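Local coordinates for WbbM protein (Klebsiella pneumoniae, PDB 6U4B), which is a trimeric, magnesium-binding protein that probably acts as a bifunctional glycosyltransferase polymerising O-antigen polysaccharide, at residues P38-N43 and N287-G292; Y32-K37 and L50-A55. One frame throughout, in Å; residues are numbered along the deposited sequence.

Interaction 1. Residues P38-N43 and N287-G292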
ATOM      1  N   PRO A  38      14.698  24.571 -24.404  1.00 44.17           N
ATOM      2  CA  PRO A  38      16.095  24.352 -24.815  1.00 50.13           C
ATOM      3  C   PRO A  38      16.483  25.205 -26.012  1.00 51.31           C
ATOM      4  O   PRO A  38      15.904  25.075 -27.094  1.00 52.82           O
ATOM      5  CB  PRO A  38      16.130  22.857 -25.151  1.00 53.69           C
ATOM      6  CG  PRO A  38      15.082  22.268 -24.261  1.00 52.16           C
ATOM      7  CD  PRO A  38      13.991  23.296 -24.181  1.00 48.45           C
ATOM      8  N   SER A  39      17.452  26.096 -25.819  1.00 52.16           N
ATOM      9  CA  SER A  39      17.833  27.053 -26.845  1.00 48.67           C
ATOM     10  C   SER A  39      19.266  27.497 -26.601  1.00 50.25           C
ATOM     11  O   SER A  39      19.746  27.494 -25.463  1.00 50.39           O
ATOM     12  CB  SER A  39      16.886  28.258 -26.861  1.00 48.72           C
ATOM     13  OG  SER A  39      16.671  28.753 -25.551  1.00 48.78           O
ATOM     14  N   ALA A  40      19.935  27.897 -27.681  1.00 49.15           N
ATOM     15  CA  ALA A  40      21.373  28.141 -27.644  1.00 43.14           C
ATOM     16  C   ALA A  40      21.731  29.259 -26.673  1.00 49.86           C
ATOM     17  O   ALA A  40      21.022  30.264 -26.558  1.00 47.52           O
ATOM     18  CB  ALA A  40      21.883  28.483 -29.044  1.00 46.78           C
ATOM     19  N   PHE A  41      22.853  29.080 -25.982  1.00 50.25           N
ATOM     20  CA  PHE A  41      23.360  30.048 -25.019  1.00 51.32           C
ATOM     21  C   PHE A  41      24.542  30.805 -25.607  1.00 53.75           C
ATOM     22  O   PHE A  41      25.376  30.227 -26.312  1.00 56.06           O
ATOM     23  CB  PHE A  41      23.789  29.356 -23.725  1.00 53.46           C
ATOM     24  CG  PHE A  41      22.670  28.666 -23.001  1.00 51.89           C
ATOM     25  CD1 PHE A  41      22.845  27.391 -22.486  1.00 51.63           C
ATOM     26  CD2 PHE A  41      21.447  29.295 -22.823  1.00 44.63           C
ATOM     27  CE1 PHE A  41      21.815  26.752 -21.812  1.00 53.02           C
ATOM     28  CE2 PHE A  41      20.415  28.661 -22.149  1.00 44.50           C
ATOM     29  CZ  PHE A  41      20.600  27.388 -21.644  1.00 46.58           C
ATOM     30  N   LEU A  42      24.612  32.098 -25.309  1.00 51.58           N
ATOM     31  CA  LEU A  42      25.759  32.892 -25.718  1.00 54.05           C
ATOM     32  C   LEU A  42      26.984  32.512 -24.894  1.00 53.60           C
ATOM     33  O   LEU A  42      26.890  32.205 -23.704  1.00 55.54           O
ATOM     34  CB  LEU A  42      25.456  34.383 -25.566  1.00 51.44           C
ATOM     35  CG  LEU A  42      24.401  34.915 -26.536  1.00 50.40           C
ATOM     36  CD1 LEU A  42      24.041  36.359 -26.215  1.00 54.80           C
ATOM     37  CD2 LEU A  42      24.892  34.783 -27.968  1.00 47.75           C
ATOM     38  N   ASN A  43      28.148  32.546 -25.541  1.00 56.13           N
ATOM     39  CA  ASN A  43      29.359  32.024 -24.922  1.00 64.85           C
ATOM     40  C   ASN A  43      30.002  32.985 -23.934  1.00 66.38           C
ATOM     41  O   ASN A  43      30.760  32.537 -23.067  1.00 71.76           O
ATOM     42  CB  ASN A  43      30.383  31.648 -25.994  1.00 72.15           C
ATOM     43  CG  ASN A  43      29.972  30.427 -26.785  1.00 78.04           C
ATOM     44  OD1 ASN A  43      29.361  29.503 -26.248  1.00 85.43           O
ATOM     45  ND2 ASN A  43      30.303  30.417 -28.070  1.00 78.23           N
ATOM     46  N   ASN A 287      17.540  30.521 -37.040  1.00 76.22           N
ATOM     47  CA  ASN A 287      17.571  29.079 -36.815  1.00 77.73           C
ATOM     48  C   ASN A 287      17.891  28.806 -35.353  1.00 72.50           C
ATOM     49  O   ASN A 287      18.982  29.140 -34.879  1.00 69.24           O
ATOM     50  CB  ASN A 287      18.595  28.399 -37.727  1.00 81.21           C
ATOM     51  CG  ASN A 287      18.190  28.433 -39.187  1.00 87.37           C
ATOM     52  OD1 ASN A 287      17.019  28.261 -39.523  1.00 89.25           O
ATOM     53  ND2 ASN A 287      19.162  28.658 -40.066  1.00 91.73           N
ATOM     54  N   GLU A 288      16.949  28.191 -34.647  1.00 75.88           N
ATOM     55  CA  GLU A 288      17.164  27.848 -33.250  1.00 72.19           C
ATOM     56  C   GLU A 288      18.014  26.589 -33.146  1.00 68.15           C
ATOM     57  O   GLU A 288      17.818  25.627 -33.893  1.00 68.65           O
ATOM     58  CB  GLU A 288      15.827  27.646 -32.536  1.00 76.21           C
ATOM     59  CG  GLU A 288      15.881  27.902 -31.040  1.00 80.06           C
ATOM     60  CD  GLU A 288      14.514  27.823 -30.389  1.00 87.65           C
ATOM     61  OE1 GLU A 288      14.230  26.808 -29.717  1.00 87.63           O
ATOM     62  OE2 GLU A 288      13.721  28.774 -30.561  1.00 89.62           O
ATOM     63  N   THR A 289      18.974  26.611 -32.226  1.00 68.20           N
ATOM     64  CA  THR A 289      19.828  25.467 -31.935  1.00 67.41           C
ATOM     65  C   THR A 289      19.849  25.243 -30.427  1.00 64.35           C
ATOM     66  O   THR A 289      19.208  25.969 -29.661  1.00 66.92           O
ATOM     67  CB  THR A 289      21.247  25.677 -32.479  1.00 65.37           C
ATOM     68  OG1 THR A 289      21.824  26.832 -31.860  1.00 63.17           O
ATOM     69  CG2 THR A 289      21.225  25.880 -33.990  1.00 65.37           C
ATOM     70  N   PHE A 290      20.588  24.222 -29.996  1.00 61.04           N
ATOM     71  CA  PHE A 290      20.778  23.948 -28.578  1.00 56.22           C
ATOM     72  C   PHE A 290      22.219  23.535 -28.340  1.00 56.52           C
ATOM     73  O   PHE A 290      22.732  22.641 -29.020  1.00 53.13           O
ATOM     74  CB  PHE A 290      19.827  22.853 -28.082  1.00 56.50           C
ATOM     75  CG  PHE A 290      20.121  22.387 -26.686  1.00 57.08           C
ATOM     76  CD1 PHE A 290      19.736  23.145 -25.589  1.00 56.52           C
ATOM     77  CD2 PHE A 290      20.792  21.190 -26.472  1.00 57.99           C
ATOM     78  CE1 PHE A 290      20.011  22.717 -24.304  1.00 55.40           C
ATOM     79  CE2 PHE A 290      21.073  20.755 -25.192  1.00 53.26           C
ATOM     80  CZ  PHE A 290      20.682  21.518 -24.104  1.00 52.76           C
ATOM     81  N   ASN A 291      22.863  24.184 -27.364  1.00 55.78           N
ATOM     82  CA  ASN A 291      24.268  23.935 -27.061  1.00 59.16           C
ATOM     83  C   ASN A 291      24.524  23.732 -25.572  1.00 58.75           C
ATOM     84  O   ASN A 291      25.690  23.654 -25.164  1.00 60.25           O
ATOM     85  CB  ASN A 291      25.150  25.081 -27.593  1.00 61.31           C
ATOM     86  CG  ASN A 291      24.884  26.413 -26.891  1.00 61.26           C
ATOM     87  OD1 ASN A 291      23.877  26.583 -26.192  1.00 60.74           O
ATOM     88  ND2 ASN A 291      25.778  27.369 -27.093  1.00 58.72           N
ATOM     89  N   GLY A 292      23.476  23.640 -24.757  1.00 52.23           N
ATOM     90  CA  GLY A 292      23.623  23.512 -23.324  1.00 50.14           C
ATOM     91  C   GLY A 292      23.938  22.095 -22.872  1.00 55.12           C
ATOM     92  O   GLY A 292      24.176  21.181 -23.664  1.00 51.92           O
TER
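The touching parts of loops 38-43 and 287-292, the latter from Glu288 on, run 75° apart, and their backbones approach most closely at Ala40 and Phe290, whose CA atoms are 4.3 Å from each other. The first follows strand 29-35. The second belongs to the connection from strand 277-285 of one mixed sheet to strand 302-309 of the other, so the contact lies against the linker between the two sheet domains of this polymerase. Its main polar link is a two-point pairing between the side-chain amide of Asn291 and the backbone of Phe41. The Phe41 N-H gives a hydrogen bond of 2.7 Å to Asn291 OD1, with an angle of 164° at the hydrogen. In return Asn291 ND2 donates to Phe41 O over 3.0 Å, close to its own amide plane and onto a lone pair of that carbonyl. The amide thus meets the peptide N-H and C=O of one residue, much as a neighbouring strand would. It is put there by a chi1 of 65°, which sets CG between the backbone N and the carbonyl carbon of Asn291. The Phe41 ring itself lies oblique to this amide. On the other side of Ala40, Ser39 CA approaches Thr289 O at 3.3 Å, a CA-H...O contact. Ala40 CB sits against Thr289 OG1. Glu288 turns its carboxylate to Arg104 in a salt bridge and to Tyr103 in a hydrogen bond, which ties the linker to the first sheet domain. Asn291 O accepts a hydrogen bond from Arg397, further along the chain. Phe290 packs on Pro38, with CD1 3.6 Å from Pro38 CB, and Ser39 N lies at the ring edge. One face of the same ring is covered by Gly292 N, 3.5 Å above the centre of the Phe290 ring.

Interaction 2. Residues Y32-K37 and L50-A55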
ATOM      1  N   TYR A  32      21.321  39.502 -18.900  1.00 48.89           N
ATOM      2  CA  TYR A  32      20.569  38.267 -18.735  1.00 44.13           C
ATOM      3  C   TYR A  32      19.713  37.999 -19.965  1.00 43.95           C
ATOM      4  O   TYR A  32      19.082  38.911 -20.505  1.00 43.99           O
ATOM      5  CB  TYR A  32      19.690  38.334 -17.481  1.00 46.12           C
ATOM      6  CG  TYR A  32      20.483  38.564 -16.215  1.00 45.57           C
ATOM      7  CD1 TYR A  32      20.867  37.500 -15.410  1.00 42.41           C
ATOM      8  CD2 TYR A  32      20.860  39.847 -15.835  1.00 48.41           C
ATOM      9  CE1 TYR A  32      21.600  37.708 -14.257  1.00 44.41           C
ATOM     10  CE2 TYR A  32      21.594  40.065 -14.687  1.00 47.22           C
ATOM     11  CZ  TYR A  32      21.959  38.993 -13.901  1.00 46.64           C
ATOM     12  OH  TYR A  32      22.690  39.209 -12.756  1.00 50.23           O
ATOM     13  N   THR A  33      19.702  36.745 -20.408  1.00 42.75           N
ATOM     14  CA  THR A  33      18.874  36.314 -21.526  1.00 43.46           C
ATOM     15  C   THR A  33      17.759  35.408 -21.019  1.00 44.68           C
ATOM     16  O   THR A  33      17.977  34.573 -20.133  1.00 44.98           O
ATOM     17  CB  THR A  33      19.703  35.583 -22.589  1.00 40.75           C
ATOM     18  OG1 THR A  33      20.486  34.552 -21.971  1.00 42.24           O
ATOM     19  CG2 THR A  33      20.627  36.557 -23.305  1.00 37.31           C
ATOM     20  N   SER A  34      16.566  35.575 -21.584  1.00 45.70           N
ATOM     21  CA  SER A  34      15.374  34.868 -21.133  1.00 42.98           C
ATOM     22  C   SER A  34      15.083  33.692 -22.057  1.00 40.37           C
ATOM     23  O   SER A  34      14.880  33.877 -23.261  1.00 41.17           O
ATOM     24  CB  SER A  34      14.174  35.811 -21.077  1.00 41.47           C
ATOM     25  OG  SER A  34      14.308  36.729 -20.007  1.00 40.82           O
ATOM     26  N   HIS A  35      15.046  32.493 -21.486  1.00 40.29           N
ATOM     27  CA  HIS A  35      14.754  31.274 -22.223  1.00 44.41           C
ATOM     28  C   HIS A  35      13.550  30.577 -21.601  1.00 43.40           C
ATOM     29  O   HIS A  35      13.349  30.617 -20.384  1.00 46.62           O
ATOM     30  CB  HIS A  35      15.956  30.321 -22.226  1.00 43.63           C
ATOM     31  CG  HIS A  35      17.233  30.948 -22.698  1.00 47.83           C
ATOM     32  ND1 HIS A  35      17.811  30.638 -23.911  1.00 45.21           N
ATOM     33  CD2 HIS A  35      18.051  31.856 -22.113  1.00 45.93           C
ATOM     34  CE1 HIS A  35      18.926  31.330 -24.055  1.00 47.21           C
ATOM     35  NE2 HIS A  35      19.095  32.077 -22.978  1.00 46.50           N
ATOM     36  N   HIS A  36      12.748  29.938 -22.452  1.00 43.66           N
ATOM     37  CA  HIS A  36      11.604  29.152 -22.011  1.00 50.95           C
ATOM     38  C   HIS A  36      11.640  27.722 -22.530  1.00 49.10           C
ATOM     39  O   HIS A  36      10.757  26.927 -22.186  1.00 47.65           O
ATOM     40  CB  HIS A  36      10.293  29.827 -22.441  1.00 54.92           C
ATOM     41  CG  HIS A  36      10.031  29.759 -23.913  1.00 65.14           C
ATOM     42  ND1 HIS A  36      10.646  30.594 -24.820  1.00 69.07           N
ATOM     43  CD2 HIS A  36       9.214  28.956 -24.635  1.00 69.56           C
ATOM     44  CE1 HIS A  36      10.222  30.306 -26.038  1.00 71.12           C
ATOM     45  NE2 HIS A  36       9.352  29.314 -25.953  1.00 71.52           N
ATOM     46  N   LYS A  37      12.627  27.377 -23.347  1.00 48.62           N
ATOM     47  CA  LYS A  37      12.793  26.022 -23.853  1.00 50.91           C
ATOM     48  C   LYS A  37      14.270  25.826 -24.158  1.00 50.38           C
ATOM     49  O   LYS A  37      15.045  26.786 -24.144  1.00 53.78           O
ATOM     50  CB  LYS A  37      11.935  25.781 -25.102  1.00 52.36           C
ATOM     51  CG  LYS A  37      12.273  26.652 -26.296  1.00 57.09           C
ATOM     52  CD  LYS A  37      11.648  26.074 -27.557  1.00 64.84           C
ATOM     53  CE  LYS A  37      11.217  27.165 -28.526  1.00 67.09           C
ATOM     54  NZ  LYS A  37      10.583  26.582 -29.743  1.00 70.04           N
ATOM     55  N   LEU A  50      18.644  32.707 -18.236  1.00 41.91           N
ATOM     56  CA  LEU A  50      17.629  32.436 -17.227  1.00 44.64           C
ATOM     57  C   LEU A  50      16.464  31.698 -17.867  1.00 45.24           C
ATOM     58  O   LEU A  50      16.004  32.071 -18.953  1.00 41.21           O
ATOM     59  CB  LEU A  50      17.128  33.727 -16.564  1.00 40.58           C
ATOM     60  CG  LEU A  50      18.071  34.418 -15.578  1.00 40.28           C
ATOM     61  CD1 LEU A  50      17.460  35.720 -15.084  1.00 41.83           C
ATOM     62  CD2 LEU A  50      18.398  33.502 -14.411  1.00 42.36           C
ATOM     63  N   HIS A  51      15.999  30.652 -17.192  1.00 43.12           N
ATOM     64  CA  HIS A  51      14.796  29.924 -17.584  1.00 40.13           C
ATOM     65  C   HIS A  51      13.614  30.646 -16.945  1.00 40.10           C
ATOM     66  O   HIS A  51      13.297  30.428 -15.774  1.00 41.78           O
ATOM     67  CB  HIS A  51      14.895  28.467 -17.137  1.00 40.02           C
ATOM     68  CG  HIS A  51      13.711  27.626 -17.507  1.00 38.02           C
ATOM     69  ND1 HIS A  51      13.636  26.283 -17.206  1.00 37.72           N
ATOM     70  CD2 HIS A  51      12.559  27.931 -18.151  1.00 37.67           C
ATOM     71  CE1 HIS A  51      12.490  25.797 -17.647  1.00 37.37           C
ATOM     72  NE2 HIS A  51      11.817  26.776 -18.224  1.00 38.12           N
ATOM     73  N   VAL A  52      12.964  31.516 -17.710  1.00 37.88           N
ATOM     74  CA  VAL A  52      11.870  32.313 -17.166  1.00 39.38           C
ATOM     75  C   VAL A  52      10.609  31.463 -17.097  1.00 44.54           C
ATOM     76  O   VAL A  52      10.399  30.550 -17.906  1.00 47.22           O
ATOM     77  CB  VAL A  52      11.646  33.599 -17.991  1.00 36.14           C
ATOM     78  CG1 VAL A  52      12.904  34.448 -17.983  1.00 36.07           C
ATOM     79  CG2 VAL A  52      11.213  33.268 -19.413  1.00 31.99           C
ATOM     80  N   GLY A  53       9.764  31.758 -16.111  1.00 36.96           N
ATOM     81  CA  GLY A  53       8.580  30.948 -15.885  1.00 41.16           C
ATOM     82  C   GLY A  53       8.879  29.515 -15.510  1.00 41.80           C
ATOM     83  O   GLY A  53       8.069  28.624 -15.786  1.00 42.00           O
ATOM     84  N   LYS A  54      10.029  29.264 -14.880  1.00 37.42           N
ATOM     85  CA  LYS A  54      10.398  27.895 -14.536  1.00 38.77           C
ATOM     86  C   LYS A  54       9.496  27.318 -13.452  1.00 41.70           C
ATOM     87  O   LYS A  54       9.336  26.096 -13.380  1.00 44.49           O
ATOM     88  CB  LYS A  54      11.865  27.835 -14.095  1.00 36.65           C
ATOM     89  CG  LYS A  54      12.400  26.412 -13.925  1.00 39.76           C
ATOM     90  CD  LYS A  54      13.905  26.391 -13.669  1.00 37.64           C
ATOM     91  CE  LYS A  54      14.434  24.965 -13.638  1.00 42.89           C
ATOM     92  NZ  LYS A  54      13.909  24.200 -12.474  1.00 52.40           N
ATOM     93  N   ALA A  55       8.896  28.172 -12.618  1.00 41.97           N
ATOM     94  CA  ALA A  55       7.958  27.694 -11.608  1.00 43.64           C
ATOM     95  C   ALA A  55       6.758  26.983 -12.222  1.00 38.70           C
ATOM     96  O   ALA A  55       6.133  26.150 -11.555  1.00 41.70           O
ATOM     97  CB  ALA A  55       7.481  28.856 -10.733  1.00 41.29           C
TER
HETATM   98  O   HOH W   1       9.379  26.890 -19.756  1.00 35.16           O
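Tyr32 lays CD1 of its ring against the methyl CD1 of Leu50 at 3.9 Å, and its hydroxyl reaches on to Glu92. Beneath this overlap is a parallel beta pair, strand 29-35 with strand 47-51, in the first mixed sheet. Leu50 uses both backbone groups. Its N donates to Thr33 O at 2.7 Å, and its O accepts from His35 N, also at 2.7 Å. The ladder runs one step past the strand end, where Val52 N donates to His35 O over 2.8 Å. That bond is more bent, 142° at the hydrogen.

Ser34 and Leu50 share one face of the sheet, which helix 82-91 covers. Val52 CG1 touches Ser34 OG at 3.4 Å there. CG1 lies anti to the carbonyl carbon of Val52, and this leaves CG2 to rest near His35 O. His35 and His51 share the other face. The His35 ring is held at both nitrogens: NE2 is hydrogen-bonded to Thr33 OG1 and ND1 to Ser39 OG. A type II beta turn runs from His51 to Lys54, with Gly53 at positive phi. Lys54 CB covers one face of the His51 ring. A water at the ring edge joins the two segments, 2.9 Å from His51 NE2 and donating to His36 O at 2.8 Å.

How the interactions relate
The two contacts lie side by side, with centres 13 Å apart. Segments 32-37 and 38-43 are continuous, so the strand paired in interaction 2 leads straight into the loop of interaction 1. Along the chain the order is 32-37, 38-43, 50-55 and 287-292, and the two contacts therefore interlock. They also touch in space: His35 CE1 is 3.5 Å from Phe41 CD2, in an edge-to-face ring pair, and Lys37 CE packs against Glu288 OE1. Interaction 2 is one parallel strand pair in the sheet of the first domain. Interaction 1 joins the loop leaving strand 29-35 to the linker running to the second, magnesium-binding domain.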